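Mannan endo-1,4-beta-mannosidase (Cryptopygus antarcticus, PDB 4OOU) hydrolyses internal beta-1,4-mannosidic linkages at random in mannans, galactomannans and glucomannans, yielding mannobiose, mannotriose and mannotetraose from beta-1,4-mannan. Local coordinates at residues 21-26 and 235-240; 53-58 and 104-109; 124-129 and 172-177; 225-230 and 269-274; 275-280 and 304-309. All coordinates share one frame; numbering follows the deposited sequence.

Contact 1 (21-26 and 235-240); sequences EFLKAS and KALVTV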
# COMPACT_ATOMS: atom_id res chain seq x y z
N GLU A 21 -17.08 -11.63 -7.07
CA GLU A 21 -16.90 -10.65 -6.00
C GLU A 21 -15.44 -10.21 -5.83
O GLU A 21 -14.52 -11.03 -5.86
CB GLU A 21 -17.44 -11.22 -4.70
CG GLU A 21 -18.95 -11.17 -4.59
CD GLU A 21 -19.43 -9.73 -4.59
OE1 GLU A 21 -18.90 -8.94 -3.74
OE2 GLU A 21 -20.28 -9.39 -5.45
N PHE A 22 -15.26 -8.90 -5.66
CA PHE A 22 -13.97 -8.31 -5.34
C PHE A 22 -14.10 -7.62 -4.01
O PHE A 22 -15.20 -7.43 -3.53
CB PHE A 22 -13.56 -7.29 -6.40
CG PHE A 22 -13.48 -7.87 -7.79
CD1 PHE A 22 -14.64 -7.99 -8.58
CD2 PHE A 22 -12.26 -8.32 -8.29
CE1 PHE A 22 -14.57 -8.55 -9.86
CE2 PHE A 22 -12.20 -8.89 -9.55
CZ PHE A 22 -13.35 -9.00 -10.34
N LEU A 23 -12.97 -7.30 -3.41
CA LEU A 23 -12.94 -6.47 -2.19
C LEU A 23 -13.39 -5.07 -2.55
O LEU A 23 -12.84 -4.50 -3.49
CB LEU A 23 -11.50 -6.42 -1.65
CG LEU A 23 -11.16 -6.35 -0.16
CD1 LEU A 23 -10.36 -5.09 0.17
CD2 LEU A 23 -12.36 -6.52 0.74
N LYS A 24 -14.38 -4.53 -1.85
CA LYS A 24 -14.85 -3.15 -2.07
C LYS A 24 -14.48 -2.35 -0.83
O LYS A 24 -14.05 -2.93 0.17
CB LYS A 24 -16.36 -3.07 -2.29
CG LYS A 24 -16.93 -4.26 -3.06
CD LYS A 24 -18.44 -4.17 -3.30
CE LYS A 24 -18.77 -3.78 -4.75
NZ LYS A 24 -20.23 -3.83 -5.00
N ALA A 25 -14.59 -1.03 -0.94
CA ALA A 25 -14.47 -0.12 0.17
C ALA A 25 -15.70 0.75 0.14
O ALA A 25 -15.96 1.35 -0.88
CB ALA A 25 -13.24 0.75 0.04
N SER A 26 -16.40 0.84 1.26
CA SER A 26 -17.64 1.61 1.38
C SER A 26 -17.77 2.15 2.81
O SER A 26 -17.63 1.43 3.80
CB SER A 26 -18.87 0.73 0.98
OG SER A 26 -20.09 1.19 1.54
N LYS A 235 -13.91 -0.38 -10.53
CA LYS A 235 -13.99 -0.84 -9.12
C LYS A 235 -12.65 -1.04 -8.38
O LYS A 235 -12.65 -1.42 -7.20
CB LYS A 235 -14.81 -2.14 -8.98
CG LYS A 235 -14.37 -3.32 -9.82
CD LYS A 235 -12.97 -3.84 -9.57
CE LYS A 235 -12.77 -5.14 -10.35
NZ LYS A 235 -11.35 -5.50 -10.55
N ALA A 236 -11.53 -0.80 -9.05
CA ALA A 236 -10.21 -0.93 -8.42
C ALA A 236 -10.01 0.02 -7.21
O ALA A 236 -10.50 1.17 -7.15
CB ALA A 236 -9.10 -0.74 -9.45
N LEU A 237 -9.29 -0.52 -6.24
CA LEU A 237 -9.07 0.14 -4.98
C LEU A 237 -7.67 0.73 -4.99
O LEU A 237 -6.69 0.05 -5.32
CB LEU A 237 -9.24 -0.86 -3.83
CG LEU A 237 -10.65 -1.38 -3.52
CD1 LEU A 237 -10.56 -2.14 -2.21
CD2 LEU A 237 -11.70 -0.27 -3.43
N VAL A 238 -7.55 1.99 -4.64
CA VAL A 238 -6.24 2.61 -4.66
C VAL A 238 -5.94 3.16 -3.30
O VAL A 238 -6.87 3.65 -2.63
CB VAL A 238 -6.14 3.69 -5.70
CG1 VAL A 238 -4.71 4.21 -5.74
CG2 VAL A 238 -6.51 3.13 -7.07
N THR A 239 -4.66 3.05 -2.91
CA THR A 239 -4.18 3.62 -1.67
C THR A 239 -2.81 4.26 -1.86
O THR A 239 -2.22 4.23 -2.94
CB THR A 239 -4.11 2.55 -0.55
OG1 THR A 239 -3.97 3.13 0.75
CG2 THR A 239 -2.96 1.63 -0.77
N VAL A 240 -2.37 4.86 -0.78
CA VAL A 240 -1.08 5.41 -0.61
C VAL A 240 -0.76 5.14 0.88
O VAL A 240 -1.63 5.33 1.74
CB VAL A 240 -1.11 6.92 -0.87
CG1 VAL A 240 0.19 7.59 -0.44
CG2 VAL A 240 -1.37 7.18 -2.35

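Contact 2 (53-58 and 104-109); sequences FGNGQY and DSKKTL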
# COMPACT_ATOMS: atom_id res chain seq x y z
N PHE A 53 9.42 -9.38 -10.12
CA PHE A 53 8.71 -9.52 -11.36
C PHE A 53 9.38 -8.75 -12.52
O PHE A 53 9.97 -7.67 -12.32
CB PHE A 53 7.33 -8.95 -11.18
CG PHE A 53 6.67 -9.35 -9.91
CD1 PHE A 53 5.88 -10.50 -9.86
CD2 PHE A 53 6.79 -8.56 -8.77
CE1 PHE A 53 5.26 -10.85 -8.68
CE2 PHE A 53 6.16 -8.90 -7.59
CZ PHE A 53 5.39 -10.05 -7.55
N GLY A 54 9.25 -9.30 -13.74
CA GLY A 54 9.87 -8.73 -14.94
C GLY A 54 11.19 -9.40 -15.27
O GLY A 54 11.81 -10.02 -14.37
N ASN A 55 11.62 -9.29 -16.54
CA ASN A 55 12.94 -9.77 -17.01
C ASN A 55 13.21 -11.19 -16.54
O ASN A 55 14.28 -11.52 -16.02
CB ASN A 55 14.08 -8.83 -16.57
CG ASN A 55 14.02 -7.47 -17.27
OD1 ASN A 55 13.31 -7.29 -18.27
ND2 ASN A 55 14.79 -6.51 -16.76
N GLY A 56 12.19 -12.02 -16.71
CA GLY A 56 12.22 -13.41 -16.32
C GLY A 56 12.71 -13.69 -14.93
O GLY A 56 13.22 -14.78 -14.69
N GLN A 57 12.56 -12.74 -14.01
CA GLN A 57 13.16 -12.88 -12.66
C GLN A 57 12.24 -13.60 -11.69
O GLN A 57 12.64 -14.01 -10.61
CB GLN A 57 13.54 -11.50 -12.07
CG GLN A 57 14.60 -10.75 -12.84
CD GLN A 57 15.94 -11.44 -12.88
OE1 GLN A 57 16.33 -12.14 -11.94
NE2 GLN A 57 16.67 -11.23 -13.95
N TYR A 58 10.99 -13.76 -12.11
CA TYR A 58 9.98 -14.41 -11.28
C TYR A 58 10.21 -15.90 -11.15
O TYR A 58 9.79 -16.49 -10.14
CB TYR A 58 8.63 -14.14 -11.89
CG TYR A 58 7.44 -14.67 -11.13
CD1 TYR A 58 6.90 -13.97 -10.07
CD2 TYR A 58 6.82 -15.84 -11.51
CE1 TYR A 58 5.78 -14.44 -9.39
CE2 TYR A 58 5.71 -16.31 -10.83
CZ TYR A 58 5.19 -15.60 -9.77
OH TYR A 58 4.07 -16.05 -9.10
N ASP A 104 8.53 -4.26 -19.00
CA ASP A 104 9.90 -4.62 -18.69
C ASP A 104 10.48 -5.11 -20.01
O ASP A 104 9.71 -5.47 -20.90
CB ASP A 104 9.93 -5.68 -17.60
CG ASP A 104 9.34 -7.00 -18.04
OD1 ASP A 104 8.12 -7.07 -18.23
OD2 ASP A 104 10.10 -7.99 -18.15
N SER A 105 11.80 -5.08 -20.19
CA SER A 105 12.35 -5.28 -21.53
C SER A 105 11.99 -6.66 -22.09
O SER A 105 11.62 -6.76 -23.28
CB SER A 105 13.86 -5.06 -21.56
OG SER A 105 14.45 -5.65 -20.42
N LYS A 106 12.05 -7.70 -21.24
CA LYS A 106 11.55 -9.05 -21.61
C LYS A 106 10.00 -9.17 -21.70
O LYS A 106 9.53 -10.24 -22.04
CB LYS A 106 12.07 -10.14 -20.65
CG LYS A 106 13.40 -10.80 -20.99
CD LYS A 106 14.60 -9.94 -20.54
CE LYS A 106 15.97 -10.49 -20.96
NZ LYS A 106 16.49 -11.51 -20.01
N LYS A 107 9.24 -8.13 -21.35
CA LYS A 107 7.77 -8.17 -21.37
C LYS A 107 7.18 -9.40 -20.66
O LYS A 107 6.29 -10.09 -21.15
CB LYS A 107 7.22 -8.09 -22.81
CG LYS A 107 7.31 -6.73 -23.46
CD LYS A 107 6.70 -6.77 -24.86
CE LYS A 107 7.41 -5.80 -25.80
NZ LYS A 107 6.49 -4.85 -26.50
N THR A 108 7.67 -9.60 -19.45
CA THR A 108 7.31 -10.71 -18.59
C THR A 108 6.41 -10.30 -17.40
O THR A 108 5.75 -11.16 -16.80
CB THR A 108 8.65 -11.30 -18.08
OG1 THR A 108 9.08 -12.32 -18.98
CG2 THR A 108 8.60 -11.82 -16.68
N LEU A 109 6.39 -9.01 -17.07
CA LEU A 109 5.78 -8.54 -15.81
C LEU A 109 4.33 -8.97 -15.61
O LEU A 109 3.98 -9.49 -14.55
CB LEU A 109 5.81 -7.02 -15.70
CG LEU A 109 5.32 -6.48 -14.35
CD1 LEU A 109 6.48 -6.04 -13.48
CD2 LEU A 109 4.39 -5.31 -14.55
O HOH W 1 13.40 -4.31 -17.70

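Contact 3 (124-129 and 172-177); sequences NVFLIL and SLAAWE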
# COMPACT_ATOMS: atom_id res chain seq x y z
N ASN A 124 -6.69 -18.25 -0.77
CA ASN A 124 -7.54 -17.25 -0.18
C ASN A 124 -6.74 -16.13 0.49
O ASN A 124 -6.92 -15.80 1.68
CB ASN A 124 -8.54 -17.89 0.77
CG ASN A 124 -9.61 -18.71 0.01
OD1 ASN A 124 -10.13 -18.31 -1.04
ND2 ASN A 124 -9.91 -19.87 0.56
N VAL A 125 -5.85 -15.55 -0.31
CA VAL A 125 -5.11 -14.35 0.07
C VAL A 125 -5.18 -13.22 -0.96
O VAL A 125 -4.98 -13.38 -2.13
CB VAL A 125 -3.63 -14.66 0.31
CG1 VAL A 125 -2.85 -13.38 0.50
CG2 VAL A 125 -3.50 -15.56 1.52
N PHE A 126 -5.40 -12.04 -0.42
CA PHE A 126 -5.45 -10.84 -1.14
C PHE A 126 -4.07 -10.23 -1.27
O PHE A 126 -3.24 -10.24 -0.32
CB PHE A 126 -6.32 -9.87 -0.33
CG PHE A 126 -7.80 -10.08 -0.49
CD1 PHE A 126 -8.41 -9.89 -1.75
CD2 PHE A 126 -8.58 -10.40 0.61
CE1 PHE A 126 -9.79 -10.04 -1.89
CE2 PHE A 126 -9.94 -10.58 0.48
CZ PHE A 126 -10.56 -10.40 -0.77
N LEU A 127 -3.84 -9.62 -2.43
CA LEU A 127 -2.62 -8.90 -2.65
C LEU A 127 -2.84 -7.41 -2.70
O LEU A 127 -3.84 -6.94 -3.23
CB LEU A 127 -1.97 -9.38 -3.94
CG LEU A 127 -1.34 -10.76 -3.90
CD1 LEU A 127 -0.33 -10.91 -5.03
CD2 LEU A 127 -0.65 -11.02 -2.56
N ILE A 128 -1.92 -6.66 -2.14
CA ILE A 128 -1.85 -5.25 -2.41
C ILE A 128 -0.55 -5.07 -3.18
O ILE A 128 0.52 -5.48 -2.73
CB ILE A 128 -1.86 -4.39 -1.15
CG1 ILE A 128 -3.22 -4.48 -0.45
CG2 ILE A 128 -1.53 -2.93 -1.49
CD1 ILE A 128 -3.21 -3.98 0.99
N LEU A 129 -0.67 -4.51 -4.37
CA LEU A 129 0.49 -4.33 -5.21
C LEU A 129 0.93 -2.90 -5.02
O LEU A 129 0.15 -2.00 -5.27
CB LEU A 129 0.09 -4.58 -6.65
CG LEU A 129 -0.33 -6.02 -6.87
CD1 LEU A 129 -0.41 -6.36 -8.35
CD2 LEU A 129 0.61 -6.99 -6.14
N SER A 172 -8.26 -11.85 -6.38
CA SER A 172 -7.12 -11.85 -5.51
C SER A 172 -6.42 -10.48 -5.38
O SER A 172 -5.69 -10.25 -4.40
CB SER A 172 -6.12 -12.87 -6.02
OG SER A 172 -5.64 -13.58 -4.90
N LEU A 173 -6.61 -9.60 -6.36
CA LEU A 173 -6.00 -8.27 -6.35
C LEU A 173 -6.88 -7.33 -5.59
O LEU A 173 -7.84 -6.78 -6.12
CB LEU A 173 -5.77 -7.75 -7.76
CG LEU A 173 -5.03 -6.41 -7.98
CD1 LEU A 173 -3.80 -6.29 -7.12
CD2 LEU A 173 -4.63 -6.28 -9.42
N ALA A 174 -6.55 -7.16 -4.31
CA ALA A 174 -7.34 -6.32 -3.45
C ALA A 174 -7.22 -4.84 -3.81
O ALA A 174 -8.20 -4.15 -3.91
CB ALA A 174 -6.94 -6.56 -2.00
N ALA A 175 -6.00 -4.35 -4.00
CA ALA A 175 -5.76 -2.90 -4.20
C ALA A 175 -4.40 -2.59 -4.83
O ALA A 175 -3.43 -3.36 -4.74
CB ALA A 175 -5.86 -2.19 -2.88
N TRP A 176 -4.34 -1.42 -5.46
CA TRP A 176 -3.07 -0.89 -5.98
C TRP A 176 -2.62 0.22 -5.06
O TRP A 176 -3.43 1.05 -4.65
CB TRP A 176 -3.25 -0.32 -7.38
CG TRP A 176 -3.90 -1.26 -8.33
CD1 TRP A 176 -5.23 -1.63 -8.36
CD2 TRP A 176 -3.27 -1.98 -9.37
NE1 TRP A 176 -5.45 -2.54 -9.36
CE2 TRP A 176 -4.26 -2.78 -10.00
CE3 TRP A 176 -1.95 -2.05 -9.83
CZ2 TRP A 176 -3.98 -3.59 -11.10
CZ3 TRP A 176 -1.67 -2.86 -10.90
CH2 TRP A 176 -2.69 -3.62 -11.53
N GLU A 177 -1.34 0.27 -4.76
CA GLU A 177 -0.78 1.39 -4.01
C GLU A 177 0.20 2.15 -4.88
O GLU A 177 1.23 1.63 -5.36
CB GLU A 177 -0.10 0.90 -2.75
CG GLU A 177 0.50 2.01 -1.94
CD GLU A 177 0.98 1.56 -0.58
OE1 GLU A 177 0.56 0.48 -0.09
OE2 GLU A 177 1.81 2.32 -0.02

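Contact 4 (225-230 and 269-274); sequences ISSAIH and KSNGII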
# COMPACT_ATOMS: atom_id res chain seq x y z
N ILE A 225 -2.04 9.11 -11.59
CA ILE A 225 -1.88 7.66 -11.65
C ILE A 225 -3.15 6.91 -11.23
O ILE A 225 -3.57 5.98 -11.92
CB ILE A 225 -0.67 7.20 -10.85
CG1 ILE A 225 0.61 7.70 -11.53
CG2 ILE A 225 -0.62 5.68 -10.79
CD1 ILE A 225 1.85 7.56 -10.67
N SER A 226 -3.77 7.34 -10.12
CA SER A 226 -5.06 6.79 -9.68
C SER A 226 -6.11 6.97 -10.77
O SER A 226 -6.93 6.07 -11.05
CB SER A 226 -5.53 7.50 -8.43
OG SER A 226 -6.78 7.02 -7.99
N SER A 227 -6.10 8.15 -11.39
CA SER A 227 -7.13 8.42 -12.34
C SER A 227 -7.12 7.33 -13.38
O SER A 227 -8.18 6.88 -13.80
CB SER A 227 -7.00 9.80 -12.99
OG SER A 227 -8.01 9.91 -13.99
N ALA A 228 -5.93 6.91 -13.79
CA ALA A 228 -5.80 6.05 -14.95
C ALA A 228 -6.09 4.59 -14.59
O ALA A 228 -6.63 3.80 -15.43
CB ALA A 228 -4.44 6.21 -15.58
N ILE A 229 -5.74 4.22 -13.37
CA ILE A 229 -6.19 2.92 -12.83
C ILE A 229 -7.73 2.85 -12.80
O ILE A 229 -8.34 1.88 -13.28
CB ILE A 229 -5.67 2.69 -11.40
CG1 ILE A 229 -4.13 2.71 -11.37
CG2 ILE A 229 -6.23 1.37 -10.87
CD1 ILE A 229 -3.51 2.69 -9.99
N HIS A 230 -8.36 3.87 -12.22
CA HIS A 230 -9.80 3.90 -12.18
C HIS A 230 -10.36 3.92 -13.61
O HIS A 230 -11.30 3.21 -13.88
CB HIS A 230 -10.32 5.10 -11.37
CG HIS A 230 -10.01 5.03 -9.90
ND1 HIS A 230 -10.39 3.97 -9.11
CD2 HIS A 230 -9.39 5.92 -9.08
CE1 HIS A 230 -10.00 4.20 -7.86
NE2 HIS A 230 -9.41 5.38 -7.82
N LYS A 269 -7.64 15.63 -12.03
CA LYS A 269 -8.31 14.42 -12.49
C LYS A 269 -9.22 14.00 -11.35
O LYS A 269 -8.79 13.79 -10.20
CB LYS A 269 -7.33 13.34 -12.97
CG LYS A 269 -6.54 13.84 -14.18
CD LYS A 269 -6.32 12.80 -15.28
CE LYS A 269 -5.23 13.23 -16.26
NZ LYS A 269 -5.79 13.80 -17.52
N SER A 270 -10.50 13.96 -11.69
CA SER A 270 -11.55 14.06 -10.71
C SER A 270 -11.78 12.72 -10.03
O SER A 270 -12.20 12.67 -8.88
CB SER A 270 -12.83 14.60 -11.37
OG SER A 270 -13.55 13.56 -11.99
N ASN A 271 -11.50 11.63 -10.75
CA ASN A 271 -11.57 10.27 -10.19
C ASN A 271 -10.18 9.73 -9.83
O ASN A 271 -9.96 8.53 -9.87
CB ASN A 271 -12.24 9.34 -11.20
CG ASN A 271 -11.35 9.01 -12.37
OD1 ASN A 271 -10.40 9.74 -12.67
ND2 ASN A 271 -11.63 7.90 -13.00
N GLY A 272 -9.25 10.61 -9.47
CA GLY A 272 -7.89 10.21 -9.16
C GLY A 272 -7.77 10.25 -7.67
O GLY A 272 -7.02 11.08 -7.12
N ILE A 273 -8.55 9.37 -7.02
CA ILE A 273 -8.65 9.37 -5.56
C ILE A 273 -8.06 8.11 -4.94
O ILE A 273 -7.74 7.15 -5.64
CB ILE A 273 -10.07 9.60 -5.05
CG1 ILE A 273 -11.07 8.52 -5.52
CG2 ILE A 273 -10.53 10.99 -5.44
CD1 ILE A 273 -12.41 8.50 -4.77
N ILE A 274 -7.81 8.15 -3.64
CA ILE A 274 -7.55 6.91 -2.94
C ILE A 274 -8.87 6.47 -2.36
O ILE A 274 -9.71 7.27 -2.04
CB ILE A 274 -6.45 6.98 -1.88
CG1 ILE A 274 -6.66 8.08 -0.85
CG2 ILE A 274 -5.12 7.20 -2.54
CD1 ILE A 274 -5.51 8.13 0.15

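Contact 5 (275-280 and 304-309); sequences NFYQMH and NDKPLL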
# COMPACT_ATOMS: atom_id res chain seq x y z
N ASN A 275 -9.05 5.16 -2.26
CA ASN A 275 -10.27 4.58 -1.76
C ASN A 275 -10.19 4.21 -0.30
O ASN A 275 -11.23 4.04 0.33
CB ASN A 275 -10.60 3.38 -2.61
CG ASN A 275 -10.72 3.77 -4.05
OD1 ASN A 275 -9.90 3.41 -4.91
ND2 ASN A 275 -11.72 4.61 -4.32
N PHE A 276 -8.95 4.09 0.21
CA PHE A 276 -8.66 3.82 1.60
C PHE A 276 -7.33 4.44 2.04
O PHE A 276 -6.35 4.45 1.30
CB PHE A 276 -8.75 2.31 1.94
CG PHE A 276 -7.64 1.42 1.41
CD1 PHE A 276 -6.42 1.32 2.07
CD2 PHE A 276 -7.85 0.60 0.32
CE1 PHE A 276 -5.41 0.47 1.60
CE2 PHE A 276 -6.85 -0.25 -0.14
CZ PHE A 276 -5.63 -0.31 0.51
N TYR A 277 -7.33 5.02 3.24
CA TYR A 277 -6.14 5.59 3.83
C TYR A 277 -5.28 4.47 4.42
O TYR A 277 -5.70 3.31 4.55
CB TYR A 277 -6.55 6.54 4.94
CG TYR A 277 -7.41 7.71 4.48
CD1 TYR A 277 -6.88 8.78 3.77
CD2 TYR A 277 -8.75 7.77 4.83
CE1 TYR A 277 -7.67 9.85 3.38
CE2 TYR A 277 -9.54 8.85 4.45
CZ TYR A 277 -9.01 9.87 3.72
OH TYR A 277 -9.84 10.92 3.37
N GLN A 278 -4.06 4.84 4.77
CA GLN A 278 -3.09 3.87 5.22
C GLN A 278 -1.98 4.57 5.94
O GLN A 278 -1.25 5.38 5.34
CB GLN A 278 -2.52 3.10 4.04
CG GLN A 278 -1.76 1.81 4.38
CD GLN A 278 -0.83 1.36 3.26
OE1 GLN A 278 0.33 0.98 3.53
NE2 GLN A 278 -1.31 1.41 2.01
N MET A 279 -1.85 4.28 7.22
CA MET A 279 -0.71 4.78 7.98
C MET A 279 0.23 3.62 8.28
O MET A 279 -0.18 2.46 8.32
CB MET A 279 -1.21 5.43 9.25
CG MET A 279 -2.14 6.62 9.02
SD MET A 279 -3.14 7.01 10.47
CE MET A 279 -4.06 8.41 9.85
N HIS A 280 1.50 3.94 8.40
CA HIS A 280 2.50 2.99 8.89
C HIS A 280 2.93 3.44 10.26
O HIS A 280 2.90 4.60 10.49
CB HIS A 280 3.74 3.02 8.01
CG HIS A 280 3.48 2.64 6.60
ND1 HIS A 280 4.40 2.86 5.60
CD2 HIS A 280 2.41 2.06 6.02
CE1 HIS A 280 3.92 2.41 4.46
NE2 HIS A 280 2.71 1.93 4.69
N ASN A 304 -13.57 8.66 8.61
CA ASN A 304 -14.49 7.56 8.55
C ASN A 304 -15.19 7.45 7.20
O ASN A 304 -15.87 6.47 6.96
CB ASN A 304 -15.53 7.67 9.68
CG ASN A 304 -14.93 8.00 11.07
OD1 ASN A 304 -13.69 7.96 11.32
ND2 ASN A 304 -15.81 8.32 11.98
N ASP A 305 -15.03 8.48 6.34
CA ASP A 305 -15.40 8.42 4.90
C ASP A 305 -14.75 7.22 4.16
O ASP A 305 -15.32 6.68 3.17
CB ASP A 305 -15.04 9.77 4.16
CG ASP A 305 -13.71 10.39 4.64
OD1 ASP A 305 -13.53 10.46 5.87
OD2 ASP A 305 -12.84 10.80 3.81
N LYS A 306 -13.55 6.82 4.61
CA LYS A 306 -12.79 5.74 3.94
C LYS A 306 -12.26 4.80 4.99
O LYS A 306 -12.03 5.23 6.12
CB LYS A 306 -11.60 6.28 3.16
CG LYS A 306 -11.92 7.30 2.07
CD LYS A 306 -10.64 7.76 1.38
CE LYS A 306 -10.85 8.98 0.52
NZ LYS A 306 -11.77 8.65 -0.63
N PRO A 307 -12.05 3.53 4.63
CA PRO A 307 -11.34 2.58 5.49
C PRO A 307 -9.93 3.08 5.78
O PRO A 307 -9.41 3.87 5.00
CB PRO A 307 -11.28 1.31 4.66
CG PRO A 307 -12.25 1.48 3.54
CD PRO A 307 -12.31 2.95 3.30
N LEU A 308 -9.37 2.68 6.92
CA LEU A 308 -7.99 3.00 7.33
C LEU A 308 -7.24 1.71 7.71
O LEU A 308 -7.71 0.88 8.50
CB LEU A 308 -8.00 3.95 8.51
CG LEU A 308 -6.64 4.26 9.12
CD1 LEU A 308 -5.75 4.92 8.10
CD2 LEU A 308 -6.84 5.19 10.30
N LEU A 309 -6.07 1.54 7.11
CA LEU A 309 -5.33 0.32 7.16
C LEU A 309 -4.10 0.71 7.90
O LEU A 309 -3.51 1.76 7.59
CB LEU A 309 -4.93 -0.09 5.73
CG LEU A 309 -4.46 -1.47 5.23
CD1 LEU A 309 -3.31 -1.39 4.22
CD2 LEU A 309 -4.09 -2.45 6.33

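Contact 1 (21-26 and 235-240)
Lys235 lays the end of its side chain across one face of the Phe22 ring, the two side chains crossing at about a right angle. Its CE sits almost on the ring normal, 3.6 Å from the centroid of Phe22, a CH-pi contact. The ammonium follows as a cation-pi partner, with NZ of Lys235 3.9 Å from the same Phe22 centroid and somewhat off centre. A chain bent at chi2 (61°) curls the lysine back to this place, and the salt bridge to Asp233 and the bond to the Lys168 carbonyl hold NZ there. Further along, Leu237 works as a two-pronged apolar wedge: CD1 meets Leu23 CD1 at 3.8 Å, while its CD2 lies 3.9 Å from Ala25 CB. No hydrogen bond joins the two segments. Instead Lys24 pairs with Tyr31 in an N-terminal hairpin, and Leu237 with Trp176 inside the barrel sheet. The arrangement is that of a TIM barrel whose N-terminal hairpin packs against the bottom, where the parallel strands begin.

Contact 2 (53-58 and 104-109)
Asn55 and Asp104 carry the hydrogen bonding between these two turns. The backbone N of Asn55 gives a short, nearly straight bond to Asp104 OD2 (2.6 Å), reaching it from above the carboxylate plane. Asn55 OD1 takes two donors: Ser105 OG at 2.9 Å, lying above the amide carbonyl plane, and Lys106 N, almost in line with the C=O. Water 1 adds a bridge, accepting from Asn55 ND2 and Ser105 N. With CG between backbone N and carbonyl carbon (chi1 66°), the Asp104 carboxylate turns back within its own segment to receive Thr108 N on both oxygens and Leu109 N on OD1 (2.8 Å), so the buried charge is probably stabilised by backbone NH groups at the start of a helix. The van der Waals contacts are fewer: Leu109 CD1 touches Phe53 CB at 3.8 Å, and the Thr108 methyl CG2 packs against Gly54 CA. Gly54 has no room for a side chain, since a CB would crowd Asp104 CB and its own backbone. The loops lead into helices 58-74 and 109-122; Tyr58 OH of the first bonds Asp115 of the second, Gly54 N bonds Asp112, and Phe53 reaches inward to Val82 of strand 79-86.

Contact 3 (124-129 and 172-177)
Strands 126-129 and 173-177 are parallel neighbours in the TIM barrel wall, where Leu127 pairs with Leu173, Ile128 with Ala175 and Leu129 with Trp176. The register slips by one residue at Ala174, making a beta bulge: Leu127 O accepts Ala174 N at 2.9 Å and, weakly, Ala175 N. Regular bonds flank it, Leu127 N to Ser172 O on one side (2.8 Å) and Leu129 N to Ala175 O, then Glu177 N to Leu129 O, on the other. Below the bulge, Ser172 OG donates to Val125 O at 2.9 Å, tilted 22° from the carbonyl plane, and bonds weakly to Leu117 O of helix 109-122. An alanine at Ser172 would remove that hydroxyl and is likely to leave the buried Val125 carbonyl without this donor and to lose the weak link to the helix. Ala174 turns its CB to Phe126 CD1, 3.6 Å away. On the face carrying Leu127 and Trp176, Leu173 swings its CD1 across to Leu129 CG at 3.5 Å; with CG opposite the backbone N (chi1 -175°), Leu173 also sets its CG over one face of the Trp176 ring, toward the rim. Glu177 faces the barrel interior, salt-bridged to Arg81, bonded to Gln278 and near the substrate-binding Asn180. An apolar, backbone-bonded start of the strands thus gives way to a charged, networked upper end beside the substrate site.

Contact 4 (225-230 and 269-274)
Lys269 sets its CB 3.6 Å from Ser227 CB, its aliphatic chain running by the serine hydroxyl while its charged end makes a cation-pi contact with Trp224. Two residues on, Asn271 turns its amide back to the helix through a chi1 of 74°, and OD1 accepts Ser227 OG at 2.7 Å, in the plane of the carbonyl. Its ND2 side rests against His230 CB. A leucine in place of Asn271 would lack this acceptor and is likely to leave the Ser227 hydroxyl without its partner here. Gly272 lets the loop come close: its CA is 3.5 Å from Ser227 N, and a side chain would press on Ser227 CB. Ile273 O is gripped from opposite faces of its plane, by Ser226 OG (2.5 Å, very short) and by His230 NE2 (3.3 Å), with the oxygen lying in the imidazole plane. Asn223 adds bonds to the carbonyls of Lys269 and Gly272. Such side-chain bonding of helix 215-232 to the lead-in of strand 277-281 belongs to the outer helical layer of a TIM barrel.

Contact 5 (275-280 and 304-309)
The Tyr277 ring, at the start of TIM-barrel strand 277-281, has Lys306 over one face and Asp305 at its edge, both leading into the parallel neighbour, strand 308-313. Lys306 CD lies 3.4 Å above the ring plane, toward the rim, and Tyr277 OH donates to Asp305 OD2 at 3.0 Å, ring and carboxylate planes 70° apart. The lysine continues to a salt bridge with Asp260. The Phe276 ring packs edge-to-face with Phe30, and Leu309 CD1 meets it obliquely at CE1 (3.8 Å). Tyr277 N bonds Pro307 O (3.0 Å), Leu309 N bonds Tyr277 O, and Met279 N bonds Leu309 O. Leu308, its CG beside the carbonyl carbon (chi1 174°), touches Tyr277 CB with CD1 at 3.6 Å and reaches Met279 CG. On the other face of the sheet, toward the barrel interior, Leu309 CD1 touches Gln278 CG, and Gln278 is near Glu312, the probable nucleophile. At the catalytic end, His280 NE2 donates in its ring plane to Gln278 OE1 at 2.8 Å, while ND1 bonds Glu181.

Overall arrangement
Contacts 3 and 5 are buried and belong to the barrel wall, joined by backbone bonds between parallel strands; a Glu177 to Gln278 hydrogen bond links them across the interior. Contact 1, partly buried, lies beside both: its segment 235-240 pairs with Trp176 of contact 3 and with Asn275 of contact 5, yet its segments meet without hydrogen bonds, through apolar, CH-pi and cation-pi contacts. Contact 4 sits one layer out, using side-chain hydroxyls and an imidazole, and reaches contact 5 through Ile274 O and Lys306 NZ. Contact 2 stands apart, its centre about 22 Å from that of the chain, peripheral turns held by a carboxylate, an amide, a serine hydroxyl, backbone NH groups and a water.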